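PDB 6IYT: type I modular polyketide synthase from Streptomyces albus subsp. albus, which probably selects the ethylmalonyl extender unit, taking it from its coenzyme A thioester for loading in salinomycin assembly, as the acyltransferase domain of a module. Local coordinates for residues Met135-Leu140 with Val168-Asp173; Ala147-Glu152 with Met192-Ala197; Gln200-Val205 with Val443-Thr448; Leu228-Gln233 with Phe337-Glu342. All blocks are in the same frame, centred on the assembly; numbering follows the deposited sequence.

Contact 1. Residues Met135-Leu140 with Val168-Asp173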
loop_
_atom_site.group_PDB
_atom_site.type_symbol
_atom_site.label_atom_id
_atom_site.label_comp_id
_atom_site.label_asym_id
_atom_site.label_seq_id
_atom_site.Cartn_x
_atom_site.Cartn_y
_atom_site.Cartn_z
ATOM N N MET A 135 -4.639 -1.511 13.201
ATOM C CA MET A 135 -4.531 -0.719 11.950
ATOM C C MET A 135 -5.817 0.078 11.657
ATOM O O MET A 135 -6.929 -0.376 11.945
ATOM C CB MET A 135 -4.213 -1.635 10.749
ATOM C CG MET A 135 -5.337 -2.599 10.388
ATOM S SD MET A 135 -4.863 -3.635 9.000
ATOM C CE MET A 135 -4.962 -2.462 7.669
ATOM N N ALA A 136 -5.631 1.273 11.102
ATOM C CA ALA A 136 -6.717 2.138 10.575
ATOM C C ALA A 136 -7.452 2.963 11.620
ATOM O O ALA A 136 -8.076 3.947 11.283
ATOM C CB ALA A 136 -7.717 1.351 9.735
ATOM N N VAL A 137 -7.421 2.523 12.875
ATOM C CA VAL A 137 -8.174 3.195 13.928
ATOM C C VAL A 137 -7.732 4.654 14.069
ATOM O O VAL A 137 -8.539 5.540 14.121
ATOM C CB VAL A 137 -8.016 2.486 15.301
ATOM C CG1 VAL A 137 -8.782 3.255 16.372
ATOM C CG2 VAL A 137 -8.508 1.063 15.216
ATOM N N GLU A 138 -6.441 4.881 14.144
ATOM C CA GLU A 138 -5.948 6.208 14.431
ATOM C C GLU A 138 -6.169 7.102 13.230
ATOM O O GLU A 138 -6.509 8.264 13.379
ATOM C CB GLU A 138 -4.473 6.183 14.803
ATOM C CG GLU A 138 -3.957 7.535 15.255
ATOM C CD GLU A 138 -2.475 7.511 15.612
ATOM O OE1 GLU A 138 -1.880 8.622 15.761
ATOM O OE2 GLU A 138 -1.886 6.390 15.637
ATOM N N LEU A 139 -6.188 6.507 12.036
ATOM C CA LEU A 139 -6.436 7.294 10.839
ATOM C C LEU A 139 -7.935 7.622 10.639
ATOM O O LEU A 139 -8.283 8.739 10.309
ATOM C CB LEU A 139 -5.847 6.600 9.607
ATOM C CG LEU A 139 -5.629 7.498 8.412
ATOM C CD1 LEU A 139 -4.732 8.671 8.774
ATOM C CD2 LEU A 139 -5.057 6.709 7.247
ATOM N N LEU A 140 -8.817 6.710 11.054
ATOM C CA LEU A 140 -10.208 7.026 11.109
ATOM C C LEU A 140 -10.439 8.234 12.007
ATOM O O LEU A 140 -11.261 9.075 11.691
ATOM C CB LEU A 140 -11.037 5.854 11.615
ATOM C CG LEU A 140 -11.258 4.656 10.652
ATOM C CD1 LEU A 140 -11.950 3.547 11.409
ATOM C CD2 LEU A 140 -12.056 5.009 9.438
ATOM N N VAL A 168 -15.378 -3.785 13.588
ATOM C CA VAL A 168 -14.378 -4.816 13.565
ATOM C C VAL A 168 -12.981 -4.207 13.613
ATOM O O VAL A 168 -12.108 -4.635 14.407
ATOM C CB VAL A 168 -14.547 -5.734 12.320
ATOM C CG1 VAL A 168 -13.287 -6.524 12.062
ATOM C CG2 VAL A 168 -15.700 -6.686 12.538
ATOM N N VAL A 169 -12.784 -3.156 12.824
ATOM C CA VAL A 169 -11.532 -2.445 12.809
ATOM C C VAL A 169 -11.198 -1.842 14.171
ATOM O O VAL A 169 -10.041 -1.915 14.630
ATOM C CB VAL A 169 -11.555 -1.351 11.728
ATOM C CG1 VAL A 169 -10.522 -0.281 12.001
ATOM C CG2 VAL A 169 -11.334 -1.986 10.366
ATOM N N ARG A 170 -12.223 -1.355 14.871
ATOM C CA ARG A 170 -12.026 -0.767 16.212
ATOM C C ARG A 170 -12.013 -1.836 17.338
ATOM O O ARG A 170 -11.738 -1.523 18.502
ATOM C CB ARG A 170 -13.110 0.265 16.493
ATOM C CG ARG A 170 -13.052 1.486 15.586
ATOM C CD ARG A 170 -14.066 2.524 16.001
ATOM N NE ARG A 170 -14.012 3.716 15.163
ATOM C CZ ARG A 170 -13.185 4.735 15.346
ATOM N NH1 ARG A 170 -13.227 5.775 14.516
ATOM N NH2 ARG A 170 -12.286 4.710 16.312
ATOM N N GLY A 171 -12.230 -3.094 16.978
ATOM C CA GLY A 171 -12.255 -4.185 17.954
ATOM C C GLY A 171 -13.348 -4.024 18.982
ATOM O O GLY A 171 -13.117 -4.253 20.189
ATOM N N ALA A 172 -14.495 -3.536 18.550
ATOM C CA ALA A 172 -15.617 -3.354 19.439
ATOM C C ALA A 172 -16.007 -4.708 20.059
ATOM O O ALA A 172 -15.757 -5.766 19.487
ATOM C CB ALA A 172 -16.788 -2.750 18.695
ATOM N N ASP A 173 -16.492 -4.666 21.290
ATOM C CA ASP A 173 -16.941 -5.879 21.954
ATOM C C ASP A 173 -17.866 -6.685 21.069
ATOM O O ASP A 173 -18.780 -6.148 20.411
ATOM C CB ASP A 173 -17.642 -5.515 23.273
ATOM C CG ASP A 173 -16.673 -4.920 24.312
ATOM O OD1 ASP A 173 -15.439 -5.091 24.162
ATOM O OD2 ASP A 173 -17.154 -4.457 25.376
HETATM O O HOH W 1 -7.784 -2.712 13.110
#
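V137 and V169 both hold CG1 anti to the backbone N, with chi1 at 178° and 159°, and these torsions set which methyl meets which partner. In V137 CG2 is turned to V169, 3.4 Å from V169 O, while CG1 goes to R170. In V169 the torsion aims CG1 at the opposing segment, where three apolar partners gather round it: V137 CG2 and A136 CB, both at 4.0 Å, and L140 CD1 a little beyond. The two valines pass flank to flank, pointing opposite ways, instead of meeting end on. V169 CG1 also lies 3.6 Å from M135 O, so a backbone carbonyl helps to line its niche.

Two helix ends meet here, in the helical part of the acyltransferase domain. A136 occupies the N-cap position of helix 137-142, and its carbonyl accepts the bond from L140 N. On the other side G171, with positive phi, closes the last turn of its helix in a Schellman motif. A single water joins the ends, donating to M135 O at 2.7 Å and to V169 O at 2.8 Å, giving each of these two acceptors, which cannot bond one another, a donor.

R170 borders the exposed side. Its chain runs extended from CG to NE and then turns at chi4 (-85°). L140 CD1 lies over one face of the guanidinium and L140 CB is 3.6 Å from R170 NH1, while V137 CG1 approaches R170 NH2 obliquely at 3.8 Å. The charge is paired beyond these residues, through salt bridges of R170 NE with E166 and of R170 NH1 with D141.

Contact 2. Residues Ala147-Glu152 with Met192-Ala197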
loop_
_atom_site.group_PDB
_atom_site.type_symbol
_atom_site.label_atom_id
_atom_site.label_comp_id
_atom_site.label_asym_id
_atom_site.label_seq_id
_atom_site.Cartn_x
_atom_site.Cartn_y
_atom_site.Cartn_z
ATOM N N ALA A 147 -11.701 8.682 6.607
ATOM C CA ALA A 147 -12.924 8.175 7.228
ATOM C C ALA A 147 -14.106 8.200 6.244
ATOM O O ALA A 147 -14.961 7.314 6.261
ATOM C CB ALA A 147 -13.234 8.988 8.478
ATOM N N ALA A 148 -14.210 9.269 5.452
ATOM C CA ALA A 148 -15.291 9.385 4.468
ATOM C C ALA A 148 -15.237 8.277 3.439
ATOM O O ALA A 148 -16.274 7.729 3.050
ATOM C CB ALA A 148 -15.233 10.736 3.778
ATOM N N ARG A 149 -14.046 8.028 2.899
ATOM C CA ARG A 149 -13.890 7.014 1.909
ATOM C C ARG A 149 -14.096 5.661 2.515
ATOM O O ARG A 149 -14.746 4.798 1.917
ATOM C CB ARG A 149 -12.531 7.103 1.247
ATOM C CG ARG A 149 -12.350 6.081 0.135
ATOM C CD ARG A 149 -13.336 6.308 -1.005
ATOM N NE ARG A 149 -12.904 5.601 -2.207
ATOM C CZ ARG A 149 -13.698 5.199 -3.184
ATOM N NH1 ARG A 149 -13.166 4.652 -4.263
ATOM N NH2 ARG A 149 -14.999 5.440 -3.138
ATOM N N PHE A 150 -13.609 5.488 3.740
ATOM C CA PHE A 150 -13.782 4.221 4.466
ATOM C C PHE A 150 -15.284 3.925 4.694
ATOM O O PHE A 150 -15.738 2.858 4.377
ATOM C CB PHE A 150 -12.992 4.258 5.801
ATOM C CG PHE A 150 -13.052 2.975 6.605
ATOM C CD1 PHE A 150 -14.191 2.640 7.334
ATOM C CD2 PHE A 150 -11.927 2.173 6.736
ATOM C CE1 PHE A 150 -14.226 1.482 8.084
ATOM C CE2 PHE A 150 -11.944 1.048 7.544
ATOM C CZ PHE A 150 -13.109 0.693 8.190
ATOM N N ALA A 151 -16.069 4.972 4.963
ATOM C CA ALA A 151 -17.516 4.809 5.131
ATOM C C ALA A 151 -18.188 4.363 3.852
ATOM O O ALA A 151 -19.044 3.459 3.886
ATOM C CB ALA A 151 -18.144 6.101 5.631
ATOM N N GLU A 152 -17.795 4.954 2.719
ATOM C CA GLU A 152 -18.363 4.573 1.408
ATOM C C GLU A 152 -18.079 3.118 1.120
ATOM O O GLU A 152 -18.940 2.387 0.635
ATOM C CB GLU A 152 -17.773 5.422 0.268
ATOM C CG GLU A 152 -17.973 6.924 0.415
ATOM C CD GLU A 152 -17.392 7.728 -0.767
ATOM O OE1 GLU A 152 -16.586 7.155 -1.557
ATOM O OE2 GLU A 152 -17.827 8.900 -0.961
ATOM N N MET A 192 -7.365 -0.625 1.961
ATOM C CA MET A 192 -6.466 -0.332 0.792
ATOM C C MET A 192 -7.122 0.665 -0.170
ATOM O O MET A 192 -6.490 1.619 -0.644
ATOM C CB MET A 192 -6.131 -1.617 0.053
ATOM C CG MET A 192 -5.042 -2.420 0.706
ATOM S SD MET A 192 -4.465 -3.792 -0.335
ATOM C CE MET A 192 -5.929 -4.755 -0.515
ATOM N N VAL A 193 -8.399 0.496 -0.398
ATOM C CA VAL A 193 -9.097 1.420 -1.241
ATOM C C VAL A 193 -9.131 2.797 -0.593
ATOM O O VAL A 193 -9.001 3.816 -1.277
ATOM C CB VAL A 193 -10.537 0.928 -1.530
ATOM C CG1 VAL A 193 -11.319 2.008 -2.263
ATOM C CG2 VAL A 193 -10.518 -0.373 -2.341
ATOM N N SER A 194 -9.355 2.850 0.722
ATOM C CA SER A 194 -9.503 4.143 1.394
ATOM C C SER A 194 -8.181 4.876 1.530
ATOM O O SER A 194 -8.142 6.115 1.529
ATOM C CB SER A 194 -10.122 3.972 2.779
ATOM O OG SER A 194 -11.369 3.319 2.684
ATOM N N LEU A 195 -7.092 4.126 1.642
ATOM C CA LEU A 195 -5.767 4.734 1.691
ATOM C C LEU A 195 -5.402 5.402 0.376
ATOM O O LEU A 195 -4.771 6.452 0.367
ATOM C CB LEU A 195 -4.695 3.727 2.098
ATOM C CG LEU A 195 -4.669 3.230 3.522
ATOM C CD1 LEU A 195 -3.610 2.149 3.661
ATOM C CD2 LEU A 195 -4.403 4.330 4.527
ATOM N N ALA A 196 -5.951 4.918 -0.726
ATOM C CA ALA A 196 -5.683 5.580 -2.022
ATOM C C ALA A 196 -6.296 7.015 -2.046
ATOM O O ALA A 196 -5.701 7.956 -2.604
ATOM C CB ALA A 196 -6.215 4.755 -3.146
ATOM N N ALA A 197 -7.379 7.225 -1.296
ATOM C CA ALA A 197 -7.987 8.531 -1.216
ATOM C C ALA A 197 -7.152 9.540 -0.426
ATOM O O ALA A 197 -7.258 10.725 -0.655
ATOM C CB ALA A 197 -9.387 8.439 -0.628
HETATM O O HOH W 2 -10.199 5.189 -3.258
#
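R149 lies against S194 and A197 with its aliphatic root and along V193 with its guanidinium, a division made possible by the bend of its chain at chi2 (63°). The root rests on the small side chains, with R149 CG 3.7 Å from S194 CA and 3.9 Å from A197 CB. The guanidinium swings the other way, to V193, whose CG1 meets R149 NH1 obliquely at 3.8 Å.

Two partners in the guanidinium plane hold the group in place. R149 NH2 forms a salt bridge with E152 OE1, one turn further along its own helix, at 2.8 Å. R149 NE donates to a water at 2.9 Å, and the same water donates to V193 O at 2.7 Å, so that the charged group reaches a helix carbonyl through one bridging molecule.

S194 points its hydroxyl at the backbone of the facing helix, and S194 OG lies only 3.1 Å from F150 CA. It makes no hydrogen bond to F150 N, although that atom is close; its polar partner is T190 O, in the preceding turn of its own helix.

Such close seating suits a serine and an alanine three residues apart on one face. The result is a near-antiparallel helix pair, with local axes 8.4 Å apart at an angle of 146°, in the helical layer of the alpha/beta-hydrolase-like large subdomain seen in acyltransferases of this family.

Contact 3. Residues Gln200-Val205 with Val443-Thr448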
loop_
_atom_site.group_PDB
_atom_site.type_symbol
_atom_site.label_atom_id
_atom_site.label_comp_id
_atom_site.label_asym_id
_atom_site.label_seq_id
_atom_site.Cartn_x
_atom_site.Cartn_y
_atom_site.Cartn_z
ATOM N N GLN A 200 -4.747 10.716 -2.979
ATOM C CA GLN A 200 -5.515 11.513 -3.901
ATOM C C GLN A 200 -5.718 12.952 -3.399
ATOM O O GLN A 200 -5.656 13.901 -4.184
ATOM C CB GLN A 200 -6.859 10.848 -4.113
ATOM C CG GLN A 200 -7.789 11.591 -5.043
ATOM C CD GLN A 200 -9.088 10.824 -5.255
ATOM O OE1 GLN A 200 -9.436 9.928 -4.470
ATOM N NE2 GLN A 200 -9.778 11.128 -6.334
ATOM N N SER A 201 -5.816 13.123 -2.082
ATOM C CA SER A 201 -6.094 14.428 -1.488
ATOM C C SER A 201 -4.914 15.413 -1.590
ATOM O O SER A 201 -5.113 16.657 -1.511
ATOM C CB SER A 201 -6.531 14.275 -0.004
ATOM O OG SER A 201 -5.400 14.177 0.850
ATOM N N VAL A 202 -3.722 14.894 -1.869
ATOM C CA VAL A 202 -2.554 15.754 -2.149
ATOM C C VAL A 202 -2.111 15.634 -3.586
ATOM O O VAL A 202 -0.964 15.960 -3.944
ATOM C CB VAL A 202 -1.399 15.478 -1.185
ATOM C CG1 VAL A 202 -1.781 15.927 0.209
ATOM C CG2 VAL A 202 -1.008 14.005 -1.197
ATOM N N GLY A 203 -3.026 15.140 -4.415
ATOM C CA GLY A 203 -2.843 15.119 -5.875
ATOM C C GLY A 203 -1.964 13.994 -6.383
ATOM O O GLY A 203 -1.422 14.071 -7.494
ATOM N N VAL A 204 -1.779 12.962 -5.578
ATOM C CA VAL A 204 -0.990 11.797 -6.020
ATOM C C VAL A 204 -1.949 10.707 -6.413
ATOM O O VAL A 204 -2.738 10.208 -5.561
ATOM C CB VAL A 204 -0.014 11.309 -4.927
ATOM C CG1 VAL A 204 0.714 10.033 -5.354
ATOM C CG2 VAL A 204 0.997 12.386 -4.608
ATOM N N VAL A 205 -2.039 10.490 -7.726
ATOM C CA VAL A 205 -3.047 9.599 -8.293
ATOM C C VAL A 205 -2.420 8.601 -9.249
ATOM O O VAL A 205 -1.384 8.879 -9.872
ATOM C CB VAL A 205 -4.175 10.388 -9.037
ATOM C CG1 VAL A 205 -4.990 11.230 -8.066
ATOM C CG2 VAL A 205 -3.617 11.249 -10.150
ATOM N N VAL A 443 8.304 13.525 -6.135
ATOM C CA VAL A 443 6.920 13.337 -6.420
ATOM C C VAL A 443 6.224 14.677 -6.218
ATOM O O VAL A 443 6.357 15.301 -5.152
ATOM C CB VAL A 443 6.275 12.270 -5.505
ATOM C CG1 VAL A 443 4.760 12.286 -5.648
ATOM C CG2 VAL A 443 6.812 10.887 -5.831
ATOM N N ALA A 444 5.486 15.111 -7.230
ATOM C CA ALA A 444 4.651 16.301 -7.108
ATOM C C ALA A 444 3.591 16.045 -6.046
ATOM O O ALA A 444 2.792 15.156 -6.188
ATOM C CB ALA A 444 3.994 16.621 -8.438
ATOM N N LEU A 445 3.515 16.919 -5.055
ATOM C CA LEU A 445 2.597 16.708 -3.939
ATOM C C LEU A 445 2.087 18.047 -3.388
ATOM O O LEU A 445 2.869 18.962 -3.144
ATOM C CB LEU A 445 3.323 15.926 -2.826
ATOM C CG LEU A 445 2.425 15.224 -1.811
ATOM C CD1 LEU A 445 3.058 13.886 -1.366
ATOM C CD2 LEU A 445 2.178 16.128 -0.606
ATOM N N ASP A 446 0.777 18.157 -3.199
ATOM C CA ASP A 446 0.179 19.446 -2.877
ATOM C C ASP A 446 0.106 19.637 -1.388
ATOM O O ASP A 446 -0.901 19.291 -0.745
ATOM C CB ASP A 446 -1.201 19.563 -3.504
ATOM C CG ASP A 446 -1.888 20.831 -3.133
ATOM O OD1 ASP A 446 -1.200 21.747 -2.626
ATOM O OD2 ASP A 446 -3.131 20.849 -3.179
ATOM N N TRP A 447 1.232 20.035 -0.822
ATOM C CA TRP A 447 1.373 20.206 0.601
ATOM C C TRP A 447 0.397 21.220 1.178
ATOM O O TRP A 447 0.055 21.151 2.343
ATOM C CB TRP A 447 2.772 20.631 0.911
ATOM C CG TRP A 447 3.763 19.522 0.795
ATOM C CD1 TRP A 447 4.619 19.313 -0.217
ATOM C CD2 TRP A 447 4.035 18.522 1.770
ATOM N NE1 TRP A 447 5.399 18.231 0.041
ATOM C CE2 TRP A 447 5.065 17.723 1.264
ATOM C CE3 TRP A 447 3.535 18.247 3.037
ATOM C CZ2 TRP A 447 5.529 16.598 1.927
ATOM C CZ3 TRP A 447 4.027 17.151 3.716
ATOM C CH2 TRP A 447 5.073 16.382 3.185
ATOM N N THR A 448 -0.033 22.177 0.372
ATOM C CA THR A 448 -1.028 23.153 0.837
ATOM C C THR A 448 -2.313 22.462 1.334
ATOM O O THR A 448 -2.941 22.916 2.295
ATOM C CB THR A 448 -1.374 24.140 -0.274
ATOM O OG1 THR A 448 -0.213 24.943 -0.563
ATOM C CG2 THR A 448 -2.533 25.020 0.133
#
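One backbone hydrogen bond ties V202 to D446: D446 N donates to V202 O at 2.9 Å with a nearly straight N-H...O angle of 164°. The donor stands 28° away from the carbonyl plane. D446 CB packs 3.6 Å from the same V202 O, so the acceptor is flanked by carbon as well as gripped by an N-H.

Apolar contacts make up the rest of the joint. V202 and L445 lie obliquely across each other, with V202 CB 3.7 Å from L445 CD2 and V202 CG2 equally near L445 CG. L445 CD2, which meets V202, also sits over the centre of one face of the W447 ring, 3.7 Å above it. V204 holds CG1 anti to the backbone N (chi1 175°), which leaves CG2 to do the touching. That methyl meets V443 CG1 at 3.9 Å, the two side chains crossing nearly at a right angle, and it also approaches A444 O. F435 of helix 428-439 touches both V202 and L445 and extends the apolar cluster.

Turns shape both partners. D446 is the centre of an inverse gamma turn, closed by a weak bond from W447 N to L445 O. G203, with positive phi, is the C-prime residue of a Schellman motif that ends helix 181-200. This helix terminus thus receives the segment following the last helix, an arrangement consistent with the post-acyltransferase linker of modular synthases, which runs back across the domain toward the N-terminal linker region.

Contact 4. Residues Leu228-Gln233 with Phe337-Glu342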
loop_
_atom_site.group_PDB
_atom_site.type_symbol
_atom_site.label_atom_id
_atom_site.label_comp_id
_atom_site.label_asym_id
_atom_site.label_seq_id
_atom_site.Cartn_x
_atom_site.Cartn_y
_atom_site.Cartn_z
ATOM N N LEU A 228 -17.854 -0.329 -6.860
ATOM C CA LEU A 228 -17.602 -0.604 -5.459
ATOM C C LEU A 228 -18.399 -1.784 -4.935
ATOM O O LEU A 228 -17.872 -2.630 -4.197
ATOM C CB LEU A 228 -17.953 0.607 -4.634
ATOM C CG LEU A 228 -17.023 1.030 -3.541
ATOM C CD1 LEU A 228 -15.564 0.990 -4.002
ATOM C CD2 LEU A 228 -17.433 2.441 -3.129
ATOM N N GLY A 229 -19.691 -1.821 -5.273
ATOM C CA GLY A 229 -20.546 -2.940 -4.882
ATOM C C GLY A 229 -20.032 -4.285 -5.357
ATOM O O GLY A 229 -20.015 -5.239 -4.599
ATOM N N ASP A 230 -19.717 -4.379 -6.657
ATOM C CA ASP A 230 -19.266 -5.647 -7.240
ATOM C C ASP A 230 -17.934 -6.071 -6.621
ATOM O O ASP A 230 -17.772 -7.215 -6.267
ATOM C CB ASP A 230 -19.113 -5.557 -8.764
ATOM C CG ASP A 230 -20.447 -5.769 -9.526
ATOM O OD1 ASP A 230 -21.499 -6.039 -8.886
ATOM O OD2 ASP A 230 -20.423 -5.660 -10.784
ATOM N N ALA A 231 -16.985 -5.134 -6.490
ATOM C CA ALA A 231 -15.673 -5.467 -5.886
ATOM C C ALA A 231 -15.864 -5.956 -4.442
ATOM O O ALA A 231 -15.318 -6.996 -4.026
ATOM C CB ALA A 231 -14.745 -4.240 -5.922
ATOM N N ALA A 232 -16.667 -5.244 -3.689
ATOM C CA ALA A 232 -16.960 -5.643 -2.334
ATOM C C ALA A 232 -17.563 -7.040 -2.246
ATOM O O ALA A 232 -17.146 -7.869 -1.423
ATOM C CB ALA A 232 -17.852 -4.622 -1.665
ATOM N N GLN A 233 -18.516 -7.323 -3.107
ATOM C CA GLN A 233 -19.155 -8.601 -3.117
ATOM C C GLN A 233 -18.204 -9.733 -3.530
ATOM O O GLN A 233 -18.253 -10.818 -2.938
ATOM C CB GLN A 233 -20.398 -8.574 -4.019
ATOM C CG GLN A 233 -21.273 -9.786 -3.867
ATOM C CD GLN A 233 -22.584 -9.690 -4.648
ATOM O OE1 GLN A 233 -22.884 -8.682 -5.268
ATOM N NE2 GLN A 233 -23.405 -10.709 -4.517
ATOM N N PHE A 337 -22.319 -12.739 -11.002
ATOM C CA PHE A 337 -22.970 -11.402 -10.990
ATOM C C PHE A 337 -22.096 -10.283 -11.547
ATOM O O PHE A 337 -22.585 -9.183 -11.805
ATOM C CB PHE A 337 -23.407 -11.046 -9.570
ATOM C CG PHE A 337 -22.260 -10.861 -8.612
ATOM C CD1 PHE A 337 -21.557 -9.651 -8.560
ATOM C CD2 PHE A 337 -21.803 -11.913 -7.856
ATOM C CE1 PHE A 337 -20.495 -9.484 -7.694
ATOM C CE2 PHE A 337 -20.707 -11.747 -6.995
ATOM C CZ PHE A 337 -20.025 -10.549 -6.971
ATOM N N VAL A 338 -20.779 -10.479 -11.526
ATOM C CA VAL A 338 -19.850 -9.373 -11.764
ATOM C C VAL A 338 -20.075 -8.725 -13.125
ATOM O O VAL A 338 -20.290 -9.403 -14.110
ATOM C CB VAL A 338 -18.380 -9.835 -11.656
ATOM C CG1 VAL A 338 -17.458 -8.708 -12.032
ATOM C CG2 VAL A 338 -18.097 -10.271 -10.244
ATOM N N GLU A 339 -20.074 -7.393 -13.149
ATOM C CA GLU A 339 -20.185 -6.649 -14.397
ATOM C C GLU A 339 -18.983 -5.733 -14.585
ATOM O O GLU A 339 -19.063 -4.513 -14.324
ATOM C CB GLU A 339 -21.454 -5.819 -14.400
ATOM C CG GLU A 339 -22.697 -6.660 -14.300
ATOM C CD GLU A 339 -23.039 -7.388 -15.601
ATOM O OE1 GLU A 339 -22.351 -7.176 -16.607
ATOM O OE2 GLU A 339 -24.009 -8.170 -15.612
ATOM N N PRO A 340 -17.875 -6.301 -15.017
ATOM C CA PRO A 340 -16.678 -5.512 -15.250
ATOM C C PRO A 340 -16.854 -4.537 -16.397
ATOM O O PRO A 340 -17.670 -4.779 -17.306
ATOM C CB PRO A 340 -15.624 -6.561 -15.604
ATOM C CG PRO A 340 -16.402 -7.708 -16.171
ATOM C CD PRO A 340 -17.695 -7.713 -15.407
ATOM N N ARG A 341 -16.052 -3.490 -16.396
ATOM C CA ARG A 341 -16.099 -2.482 -17.451
ATOM C C ARG A 341 -14.762 -1.789 -17.594
ATOM O O ARG A 341 -13.895 -1.878 -16.706
ATOM C CB ARG A 341 -17.230 -1.464 -17.203
ATOM C CG ARG A 341 -17.012 -0.557 -15.980
ATOM C CD ARG A 341 -17.680 -1.104 -14.743
ATOM N NE ARG A 341 -17.379 -0.267 -13.579
ATOM C CZ ARG A 341 -18.290 0.359 -12.854
ATOM N NH1 ARG A 341 -19.560 0.027 -12.977
ATOM N NH2 ARG A 341 -17.919 1.175 -11.897
ATOM N N GLU A 342 -14.590 -1.076 -18.709
ATOM C CA GLU A 342 -13.337 -0.385 -18.983
ATOM C C GLU A 342 -13.160 0.751 -17.964
ATOM O O GLU A 342 -14.135 1.461 -17.618
ATOM C CB GLU A 342 -13.274 0.103 -20.486
ATOM C CG GLU A 342 -13.358 -1.051 -21.506
ATOM C CD GLU A 342 -13.067 -0.678 -22.998
ATOM O OE1 GLU A 342 -13.322 -1.528 -23.872
ATOM O OE2 GLU A 342 -12.501 0.369 -23.283
HETATM O O HOH W 3 -18.866 -3.632 -11.770
#
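Q233 lays its amide flat on the ring of F337, the two planes only 13° apart, and here the packing is tight. Q233 CD rests 3.5 Å above the ring centre, and Q233 CG comes within 3.4 Å of F337 CZ. The opposite face carries V338 CG2, offset toward the rim, so the ring is held between an amide and a methyl. With chi1 at 66°, F337 tucks its ring in over its own backbone and so turns it onto helix 228-233. D230 OD1 closes part of the ring edge, 3.6 Å from F337 CD1.

The other half is looser and wetter. E339 N donates to D230 OD2 at 3.0 Å, arriving from above the carboxylate plane, 41° out of it. A water bridges D230 OD2 and E339 O, donating to each at 2.7 Å, while the exposed carboxylate of E339 turns outward from the helix.

D230 OD2 therefore receives two hydrogen bonds. R341 NH1 and E339 OE1, opposite charges 6.2 and 6.3 Å from D230 OD2, should roughly offset each other, but the two donors and a place in the first turn of helix 228-245 would probably favour the charged form.

Overall arrangement
Contacts 1 and 2 form one continuous patch, their centres about 14 Å apart: F150 joins them, its CG 3.6 Å from L140 CD2 and its CZ 3.9 Å from V169 CG2. R149 of contact 2 reaches L228 of contact 4, NH2 to CD2 3.9 Å; the centres of contacts 2 and 4 are about 17 Å apart. Segment 200-205 follows 192-197 at the end of helix 181-200, and the centre of contact 3 lies about 28 Å from that of contact 4, which is nested in the chain loop closed by contact 3. V193 of contact 2 also touches helix 215-223, which starts at the probable nucleophile elbow after strand 208-211, the likely active site.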